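Local coordinates for prophage pi2 protein 01, integrase (Lactococcus lactis, PDB 3LYS), which probably binds DNA, as the helical core-binding domain of a phage-family integrase thought to act in DNA integration and recombination, at residues P3-I8 against N45-E50; E10-W15 against Q34-L39. The protein carries 1 engineered substitution. All blocks are in the same frame, centred on the assembly; numbering follows the deposited sequence.

Contact 1 of 2, residues P3-I8 against N45-E50; sequences PIKQEI and NVLISE
Glu7 and Leu47 face each other across a single antiparallel bridge, their CA atoms 4.2 Å apart, where the chain leading into helix 8-19 passes the loop between helices 26-42 and 53-64. The two form a non-hydrogen-bonded pair, flanked by two backbone bonds: Ile48 N gives its hydrogen to Gln6 O at 2.9 Å, and Ile8 N to Val46 O at 2.8 Å. Both are fairly straight, and each donor lies nearly in line with the carbonyl it meets. The CA atoms of Leu47 and Glu7 also come near Gln6 O and Val46 O, weak bent CA-H...O contacts that accompany the two N-H bonds.

The apolar contacts come from branched side chains. Ile4, Ile8 and Ile48, all buried, suit a layer beside the backbones, with Val46 at its edge. Ile8 and Ile48 cross at about a right angle and meet end to end, CD1 to CD1 at 3.6 Å; with CG1 anti to the backbone N (chi1 175°), Ile8 sends CD1 to Ile48 and keeps CG2 on the Val46 side, 3.8 Å from Val46 CB. Ile4 brings CG1 against CG2 of Ile48, again crosswise. Leu86 touches both Ile4 and Ile48, and Ile83 touches Ile8, so helix 69-88 packs against this layer.

Lys5, Ser49 and Asn45 occupy the outer margin. The aliphatic part of Lys5 runs past Ser49, with CD 3.6 Å from OG, and also nears Leu47 CD2. Glu7, at the bridge itself and at the N-cap position of helix 8-19, lies beside Asn45; Glu7 OE1 and Asn45 OD1 are 3.7 Å apart, a proximity of two oxygens and not a bond.

Such an isolated antiparallel bridge between loops, in a chain without a regular sheet, ties the N-terminal lead-in of this helical core-binding domain to a connection between later helices.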
ATOM      1  N   PRO A   3      -4.855  14.819 -11.854  1.00 75.45           N
ATOM      2  CA  PRO A   3      -3.984  13.703 -12.321  1.00 75.63           C
ATOM      3  C   PRO A   3      -2.964  13.304 -11.234  1.00 76.37           C
ATOM      4  O   PRO A   3      -2.566  14.147 -10.423  1.00 78.37           O
ATOM      5  CB  PRO A   3      -3.288  14.201 -13.583  1.00 76.38           C
ATOM      6  CG  PRO A   3      -3.281  15.730 -13.341  1.00 74.68           C
ATOM      7  CD  PRO A   3      -4.613  16.038 -12.651  1.00 72.01           C
ATOM      8  N   ILE A   4      -2.558  12.027 -11.211  1.00 74.84           N
ATOM      9  CA  ILE A   4      -1.574  11.519 -10.228  1.00 71.60           C
ATOM     10  C   ILE A   4      -0.470  10.681 -10.874  1.00 70.99           C
ATOM     11  O   ILE A   4      -0.629   9.480 -11.122  1.00 69.24           O
ATOM     12  CB  ILE A   4      -2.233  10.651  -9.103  1.00 69.87           C
ATOM     13  CG1 ILE A   4      -1.167  10.138  -8.121  1.00 64.68           C
ATOM     14  CG2 ILE A   4      -2.964   9.456  -9.715  1.00 69.18           C
ATOM     15  CD1 ILE A   4      -0.433  11.202  -7.331  1.00 58.76           C
ATOM     16  N   LYS A   5       0.657  11.331 -11.139  1.00 70.40           N
ATOM     17  CA  LYS A   5       1.810  10.673 -11.743  1.00 70.37           C
ATOM     18  C   LYS A   5       2.943  10.615 -10.727  1.00 67.48           C
ATOM     19  O   LYS A   5       3.560  11.632 -10.409  1.00 70.07           O
ATOM     20  CB  LYS A   5       2.261  11.430 -13.004  1.00 71.45           C
ATOM     21  CG  LYS A   5       1.483  11.080 -14.273  1.00 72.12           C
ATOM     22  CD  LYS A   5       1.689   9.612 -14.662  1.00 72.52           C
ATOM     23  CE  LYS A   5       1.039   9.278 -16.004  1.00 72.59           C
ATOM     24  NZ  LYS A   5       1.614  10.074 -17.127  1.00 75.82           N
ATOM     25  N   GLN A   6       3.206   9.420 -10.213  1.00 59.66           N
ATOM     26  CA  GLN A   6       4.265   9.246  -9.233  1.00 53.13           C
ATOM     27  C   GLN A   6       4.415   7.749  -8.902  1.00 53.50           C
ATOM     28  O   GLN A   6       3.546   6.943  -9.245  1.00 56.71           O
ATOM     29  CB  GLN A   6       3.916  10.049  -7.980  1.00 45.94           C
ATOM     30  CG  GLN A   6       5.049  10.250  -7.009  1.00 43.42           C
ATOM     31  CD  GLN A   6       4.547  10.662  -5.650  1.00 37.82           C
ATOM     32  OE1 GLN A   6       3.426  11.150  -5.518  1.00 38.95           O
ATOM     33  NE2 GLN A   6       5.369  10.467  -4.628  1.00 31.88           N
ATOM     34  N   GLU A   7       5.514   7.368  -8.254  1.00 48.71           N
ATOM     35  CA  GLU A   7       5.708   5.967  -7.905  1.00 45.54           C
ATOM     36  C   GLU A   7       4.918   5.638  -6.669  1.00 40.83           C
ATOM     37  O   GLU A   7       4.880   6.422  -5.740  1.00 38.72           O
ATOM     38  CB  GLU A   7       7.164   5.674  -7.610  1.00 51.54           C
ATOM     39  CG  GLU A   7       8.087   6.058  -8.726  1.00 59.20           C
ATOM     40  CD  GLU A   7       9.481   5.514  -8.522  1.00 63.22           C
ATOM     41  OE1 GLU A   7      10.378   5.951  -9.281  1.00 66.41           O
ATOM     42  OE2 GLU A   7       9.670   4.653  -7.617  1.00 63.97           O
ATOM     43  N   ILE A   8       4.290   4.474  -6.650  1.00 40.42           N
ATOM     44  CA  ILE A   8       3.521   4.073  -5.489  1.00 36.44           C
ATOM     45  C   ILE A   8       4.371   4.164  -4.226  1.00 36.93           C
ATOM     46  O   ILE A   8       3.932   4.715  -3.216  1.00 34.60           O
ATOM     47  CB  ILE A   8       3.021   2.638  -5.651  1.00 33.50           C
ATOM     48  CG1 ILE A   8       2.317   2.178  -4.376  1.00 31.80           C
ATOM     49  CG2 ILE A   8       4.182   1.719  -5.995  1.00 29.29           C
ATOM     50  CD1 ILE A   8       1.007   2.855  -4.143  1.00 17.03           C
ATOM     51  N   ASN A  45       9.569   0.394  -9.586  1.00 53.58           N
ATOM     52  CA  ASN A  45       9.185   1.598 -10.302  1.00 50.35           C
ATOM     53  C   ASN A  45       7.714   1.654 -10.692  1.00 49.27           C
ATOM     54  O   ASN A  45       7.337   2.313 -11.663  1.00 49.68           O
ATOM     55  CB  ASN A  45      10.067   1.756 -11.531  1.00 50.11           C
ATOM     56  CG  ASN A  45      11.526   1.864 -11.173  1.00 48.75           C
ATOM     57  OD1 ASN A  45      11.937   2.803 -10.504  1.00 47.11           O
ATOM     58  ND2 ASN A  45      12.319   0.891 -11.605  1.00 54.12           N
ATOM     59  N   VAL A  46       6.877   0.984  -9.913  1.00 47.40           N
ATOM     60  CA  VAL A  46       5.447   0.955 -10.182  1.00 43.47           C
ATOM     61  C   VAL A  46       4.785   2.327  -9.996  1.00 41.21           C
ATOM     62  O   VAL A  46       4.836   2.910  -8.911  1.00 38.87           O
ATOM     63  CB  VAL A  46       4.755  -0.071  -9.265  1.00 43.38           C
ATOM     64  CG1 VAL A  46       3.377  -0.389  -9.796  1.00 43.01           C
ATOM     65  CG2 VAL A  46       5.610  -1.323  -9.153  1.00 41.65           C
ATOM     66  N   LEU A  47       4.180   2.848 -11.061  1.00 40.24           N
ATOM     67  CA  LEU A  47       3.498   4.138 -10.990  1.00 37.91           C
ATOM     68  C   LEU A  47       2.068   3.963 -10.528  1.00 37.13           C
ATOM     69  O   LEU A  47       1.336   3.106 -11.016  1.00 35.06           O
ATOM     70  CB  LEU A  47       3.485   4.843 -12.340  1.00 33.36           C
ATOM     71  CG  LEU A  47       4.542   5.909 -12.518  1.00 30.93           C
ATOM     72  CD1 LEU A  47       5.915   5.280 -12.416  1.00 32.29           C
ATOM     73  CD2 LEU A  47       4.347   6.586 -13.858  1.00 31.93           C
ATOM     74  N   ILE A  48       1.678   4.801  -9.586  1.00 38.80           N
ATOM     75  CA  ILE A  48       0.347   4.756  -9.019  1.00 44.21           C
ATOM     76  C   ILE A  48      -0.748   4.701 -10.109  1.00 46.34           C
ATOM     77  O   ILE A  48      -1.782   4.037  -9.946  1.00 43.65           O
ATOM     78  CB  ILE A  48       0.159   5.976  -8.114  1.00 45.97           C
ATOM     79  CG1 ILE A  48      -1.150   5.873  -7.343  1.00 49.51           C
ATOM     80  CG2 ILE A  48       0.232   7.238  -8.942  1.00 55.13           C
ATOM     81  CD1 ILE A  48      -1.096   4.893  -6.205  1.00 52.05           C
ATOM     82  N   SER A  49      -0.505   5.371 -11.235  1.00 48.61           N
ATOM     83  CA  SER A  49      -1.469   5.414 -12.339  1.00 45.62           C
ATOM     84  C   SER A  49      -1.456   4.175 -13.224  1.00 45.64           C
ATOM     85  O   SER A  49      -2.254   4.071 -14.155  1.00 47.05           O
ATOM     86  CB  SER A  49      -1.208   6.640 -13.209  1.00 42.55           C
ATOM     87  OG  SER A  49       0.053   6.537 -13.821  1.00 39.50           O
ATOM     88  N   GLU A  50      -0.548   3.243 -12.950  1.00 47.19           N
ATOM     89  CA  GLU A  50      -0.454   2.017 -13.745  1.00 46.37           C
ATOM     90  C   GLU A  50      -1.029   0.841 -12.964  1.00 43.73           C
ATOM     91  O   GLU A  50      -1.418  -0.168 -13.539  1.00 44.44           O
ATOM     92  CB  GLU A  50       0.999   1.701 -14.085  1.00 50.71           C
ATOM     93  CG  GLU A  50       1.735   2.701 -14.967  1.00 58.28           C
ATOM     94  CD  GLU A  50       3.259   2.487 -14.906  1.00 65.44           C
ATOM     95  OE1 GLU A  50       3.710   1.320 -15.010  1.00 68.59           O
ATOM     96  OE2 GLU A  50       4.010   3.476 -14.753  1.00 68.99           O
TER

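Contact 2 of 2, residues E10-W15 against Q34-L39; sequences EYFKDW and QTLKYL
Helix segments 10-15 and 34-39, which meet through Phe12, Lys13, Thr35, Leu36 and Leu39, run nearly antiparallel at 166°, with their axes 9.5 Å apart at closest approach. Phe12 carries most of the contact. Its CG stands opposite the backbone N (chi1 -171°), sending the ring across to the partner helix, where Leu39 CD2, Leu36 N and Thr35 CG2 approach it obliquely. Thr35 reaches the far end, its CG2 3.6 Å from Phe12 CZ; Leu36 lies along one flank, with CB 3.9 Å from CD1 of Phe12; Leu39 CD2 packs at the base of the side chain, 3.5 Å from Phe12 CB. The long, rigid side chain of phenylalanine spans the gap to the partner helix. Thr35 offers its methyl to it, while OG1 bonds to Gly31 O and Arg78 NE, satisfying the polar atom in the interior. At the outer margin Leu36 CD1 rests 4.0 Å from Lys13 CB; the lysine's long chain then carries its ammonium away to a salt bridge with Glu17. Leu39 and Phe12 also touch helix 69-88, through Phe75 and Ser82 respectively. An aromatic residue is thus wedged between antiparallel helices, consistent with the SAM-like N-terminal domain of phage integrases, to which both segments are assigned.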
ATOM      1  N   GLU A  10       7.226   5.885  -3.561  1.00 42.11           N
ATOM      2  CA  GLU A  10       7.548   7.273  -3.268  1.00 38.45           C
ATOM      3  C   GLU A  10       6.394   8.013  -2.608  1.00 32.05           C
ATOM      4  O   GLU A  10       6.558   8.668  -1.581  1.00 27.45           O
ATOM      5  CB  GLU A  10       7.942   7.977  -4.553  1.00 41.06           C
ATOM      6  CG  GLU A  10       8.608   9.291  -4.309  1.00 53.08           C
ATOM      7  CD  GLU A  10       9.114   9.903  -5.585  1.00 62.39           C
ATOM      8  OE1 GLU A  10       9.929   9.255  -6.284  1.00 66.51           O
ATOM      9  OE2 GLU A  10       8.695  11.042  -5.893  1.00 69.88           O
ATOM     10  N   TYR A  11       5.226   7.905  -3.222  1.00 28.14           N
ATOM     11  CA  TYR A  11       4.037   8.538  -2.706  1.00 26.02           C
ATOM     12  C   TYR A  11       3.710   8.054  -1.303  1.00 28.88           C
ATOM     13  O   TYR A  11       3.434   8.857  -0.424  1.00 30.08           O
ATOM     14  CB  TYR A  11       2.852   8.271  -3.628  1.00 22.84           C
ATOM     15  CG  TYR A  11       1.519   8.558  -2.986  1.00 28.16           C
ATOM     16  CD1 TYR A  11       0.789   7.536  -2.378  1.00 28.26           C
ATOM     17  CD2 TYR A  11       1.019   9.859  -2.915  1.00 26.05           C
ATOM     18  CE1 TYR A  11      -0.399   7.793  -1.709  1.00 27.78           C
ATOM     19  CE2 TYR A  11      -0.168  10.135  -2.246  1.00 26.41           C
ATOM     20  CZ  TYR A  11      -0.869   9.098  -1.645  1.00 32.41           C
ATOM     21  OH  TYR A  11      -2.030   9.372  -0.969  1.00 37.97           O
ATOM     22  N   PHE A  12       3.736   6.747  -1.077  1.00 29.66           N
ATOM     23  CA  PHE A  12       3.417   6.233   0.249  1.00 26.81           C
ATOM     24  C   PHE A  12       4.215   6.957   1.323  1.00 24.89           C
ATOM     25  O   PHE A  12       3.659   7.386   2.328  1.00 23.40           O
ATOM     26  CB  PHE A  12       3.669   4.719   0.317  1.00 26.19           C
ATOM     27  CG  PHE A  12       3.158   4.073   1.580  1.00 27.67           C
ATOM     28  CD1 PHE A  12       3.986   3.908   2.679  1.00 24.27           C
ATOM     29  CD2 PHE A  12       1.841   3.632   1.669  1.00 26.03           C
ATOM     30  CE1 PHE A  12       3.512   3.309   3.847  1.00 28.26           C
ATOM     31  CE2 PHE A  12       1.359   3.033   2.834  1.00 26.35           C
ATOM     32  CZ  PHE A  12       2.196   2.873   3.922  1.00 25.83           C
ATOM     33  N   LYS A  13       5.519   7.099   1.110  1.00 30.97           N
ATOM     34  CA  LYS A  13       6.372   7.785   2.079  1.00 34.32           C
ATOM     35  C   LYS A  13       5.855   9.207   2.244  1.00 36.29           C
ATOM     36  O   LYS A  13       5.608   9.653   3.358  1.00 38.64           O
ATOM     37  CB  LYS A  13       7.820   7.804   1.588  1.00 35.48           C
ATOM     38  CG  LYS A  13       8.805   8.478   2.530  1.00 41.07           C
ATOM     39  CD  LYS A  13      10.250   8.314   2.033  1.00 39.97           C
ATOM     40  CE  LYS A  13      11.264   8.866   3.036  1.00 42.98           C
ATOM     41  NZ  LYS A  13      11.151  10.340   3.250  1.00 42.75           N
ATOM     42  N   ASP A  14       5.689   9.902   1.121  1.00 34.85           N
ATOM     43  CA  ASP A  14       5.184  11.278   1.090  1.00 36.75           C
ATOM     44  C   ASP A  14       3.940  11.369   1.985  1.00 35.31           C
ATOM     45  O   ASP A  14       3.866  12.201   2.887  1.00 33.33           O
ATOM     46  CB  ASP A  14       4.844  11.635  -0.372  1.00 41.21           C
ATOM     47  CG  ASP A  14       4.603  13.122  -0.598  1.00 44.37           C
ATOM     48  OD1 ASP A  14       3.807  13.714   0.160  1.00 48.97           O
ATOM     49  OD2 ASP A  14       5.195  13.689  -1.552  1.00 43.68           O
ATOM     50  N   TRP A  15       2.982  10.481   1.723  1.00 35.38           N
ATOM     51  CA  TRP A  15       1.719  10.395   2.454  1.00 35.46           C
ATOM     52  C   TRP A  15       1.901  10.159   3.955  1.00 39.30           C
ATOM     53  O   TRP A  15       1.483  10.980   4.780  1.00 39.51           O
ATOM     54  CB  TRP A  15       0.858   9.263   1.876  1.00 35.06           C
ATOM     55  CG  TRP A  15      -0.448   9.059   2.587  1.00 33.05           C
ATOM     56  CD1 TRP A  15      -1.546   9.839   2.495  1.00 32.98           C
ATOM     57  CD2 TRP A  15      -0.753   8.041   3.565  1.00 32.14           C
ATOM     58  NE1 TRP A  15      -2.521   9.388   3.356  1.00 36.06           N
ATOM     59  CE2 TRP A  15      -2.060   8.286   4.025  1.00 31.26           C
ATOM     60  CE3 TRP A  15      -0.044   6.955   4.097  1.00 28.15           C
ATOM     61  CZ2 TRP A  15      -2.681   7.486   4.991  1.00 28.14           C
ATOM     62  CZ3 TRP A  15      -0.661   6.159   5.059  1.00 27.56           C
ATOM     63  CH2 TRP A  15      -1.968   6.432   5.495  1.00 28.14           C
ATOM     64  N   GLN A  34       7.705  -0.106   7.553  1.00 40.09           N
ATOM     65  CA  GLN A  34       7.868  -1.474   7.046  1.00 40.00           C
ATOM     66  C   GLN A  34       7.098  -1.620   5.746  1.00 35.27           C
ATOM     67  O   GLN A  34       7.617  -2.092   4.735  1.00 31.08           O
ATOM     68  CB  GLN A  34       7.334  -2.497   8.054  1.00 44.81           C
ATOM     69  CG  GLN A  34       7.472  -3.941   7.587  1.00 52.64           C
ATOM     70  CD  GLN A  34       8.923  -4.338   7.319  1.00 56.95           C
ATOM     71  OE1 GLN A  34       9.712  -4.535   8.246  1.00 58.07           O
ATOM     72  NE2 GLN A  34       9.281  -4.442   6.043  1.00 56.35           N
ATOM     73  N   THR A  35       5.841  -1.220   5.790  1.00 36.42           N
ATOM     74  CA  THR A  35       4.999  -1.291   4.615  1.00 37.52           C
ATOM     75  C   THR A  35       5.667  -0.516   3.479  1.00 34.49           C
ATOM     76  O   THR A  35       5.617  -0.933   2.326  1.00 30.61           O
ATOM     77  CB  THR A  35       3.618  -0.724   4.939  1.00 36.39           C
ATOM     78  OG1 THR A  35       2.996  -1.561   5.921  1.00 34.97           O
ATOM     79  CG2 THR A  35       2.758  -0.676   3.699  1.00 39.71           C
ATOM     80  N   LEU A  36       6.294   0.607   3.817  1.00 32.87           N
ATOM     81  CA  LEU A  36       6.990   1.411   2.831  1.00 34.54           C
ATOM     82  C   LEU A  36       8.086   0.558   2.216  1.00 37.14           C
ATOM     83  O   LEU A  36       8.176   0.422   1.003  1.00 37.11           O
ATOM     84  CB  LEU A  36       7.615   2.641   3.486  1.00 34.43           C
ATOM     85  CG  LEU A  36       8.732   3.321   2.684  1.00 35.02           C
ATOM     86  CD1 LEU A  36       8.189   3.848   1.371  1.00 29.28           C
ATOM     87  CD2 LEU A  36       9.336   4.444   3.503  1.00 36.41           C
ATOM     88  N   LYS A  37       8.927  -0.006   3.072  1.00 38.70           N
ATOM     89  CA  LYS A  37      10.029  -0.866   2.648  1.00 40.19           C
ATOM     90  C   LYS A  37       9.500  -1.943   1.711  1.00 37.56           C
ATOM     91  O   LYS A  37       9.971  -2.093   0.583  1.00 32.50           O
ATOM     92  CB  LYS A  37      10.671  -1.507   3.887  1.00 50.90           C
ATOM     93  CG  LYS A  37      11.935  -2.328   3.651  1.00 60.14           C
ATOM     94  CD  LYS A  37      12.576  -2.765   4.984  1.00 64.53           C
ATOM     95  CE  LYS A  37      13.850  -3.581   4.753  1.00 64.26           C
ATOM     96  NZ  LYS A  37      14.586  -3.882   6.011  1.00 62.68           N
ATOM     97  N   TYR A  38       8.518  -2.694   2.196  1.00 36.41           N
ATOM     98  CA  TYR A  38       7.894  -3.748   1.403  1.00 35.87           C
ATOM     99  C   TYR A  38       7.533  -3.206   0.035  1.00 34.20           C
ATOM    100  O   TYR A  38       7.881  -3.782  -0.991  1.00 34.14           O
ATOM    101  CB  TYR A  38       6.622  -4.243   2.093  1.00 32.41           C
ATOM    102  CG  TYR A  38       6.858  -5.183   3.249  1.00 29.25           C
ATOM    103  CD1 TYR A  38       5.956  -5.255   4.289  1.00 29.17           C
ATOM    104  CD2 TYR A  38       7.956  -6.042   3.276  1.00 32.34           C
ATOM    105  CE1 TYR A  38       6.121  -6.158   5.324  1.00 25.36           C
ATOM    106  CE2 TYR A  38       8.129  -6.957   4.316  1.00 28.55           C
ATOM    107  CZ  TYR A  38       7.190  -7.001   5.337  1.00 26.25           C
ATOM    108  OH  TYR A  38       7.287  -7.913   6.361  1.00 31.10           O
ATOM    109  N   LEU A  39       6.830  -2.085   0.036  1.00 32.28           N
ATOM    110  CA  LEU A  39       6.420  -1.459  -1.201  1.00 31.28           C
ATOM    111  C   LEU A  39       7.604  -1.262  -2.150  1.00 30.15           C
ATOM    112  O   LEU A  39       7.502  -1.553  -3.333  1.00 33.01           O
ATOM    113  CB  LEU A  39       5.747  -0.122  -0.899  1.00 28.40           C
ATOM    114  CG  LEU A  39       4.500   0.234  -1.701  1.00 26.69           C
ATOM    115  CD1 LEU A  39       3.492  -0.889  -1.656  1.00 27.87           C
ATOM    116  CD2 LEU A  39       3.899   1.500  -1.134  1.00 34.05           C
TER

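How the contacts relate
The two contacts lie about 13 Å apart, centre to centre, and are nested along the chain: contact 2, which pairs helix 8-19 with helix 26-42, falls within the largely helical span whose two ends contact 1 brings together. Residues 3-8 end where helix 8-19 begins, so contact 1 lies at the entry to the helix that contact 2 then packs. They meet directly, Ile8 CG1 lying 3.7 Å from Leu39 CD2, and helix 69-88 lies against both. Contact 2 is the deeper, contact 1 more peripheral. Both contribute to joining the first two helices and the following loop within the core-binding domain, which probably helps grip DNA in the full-length integrase.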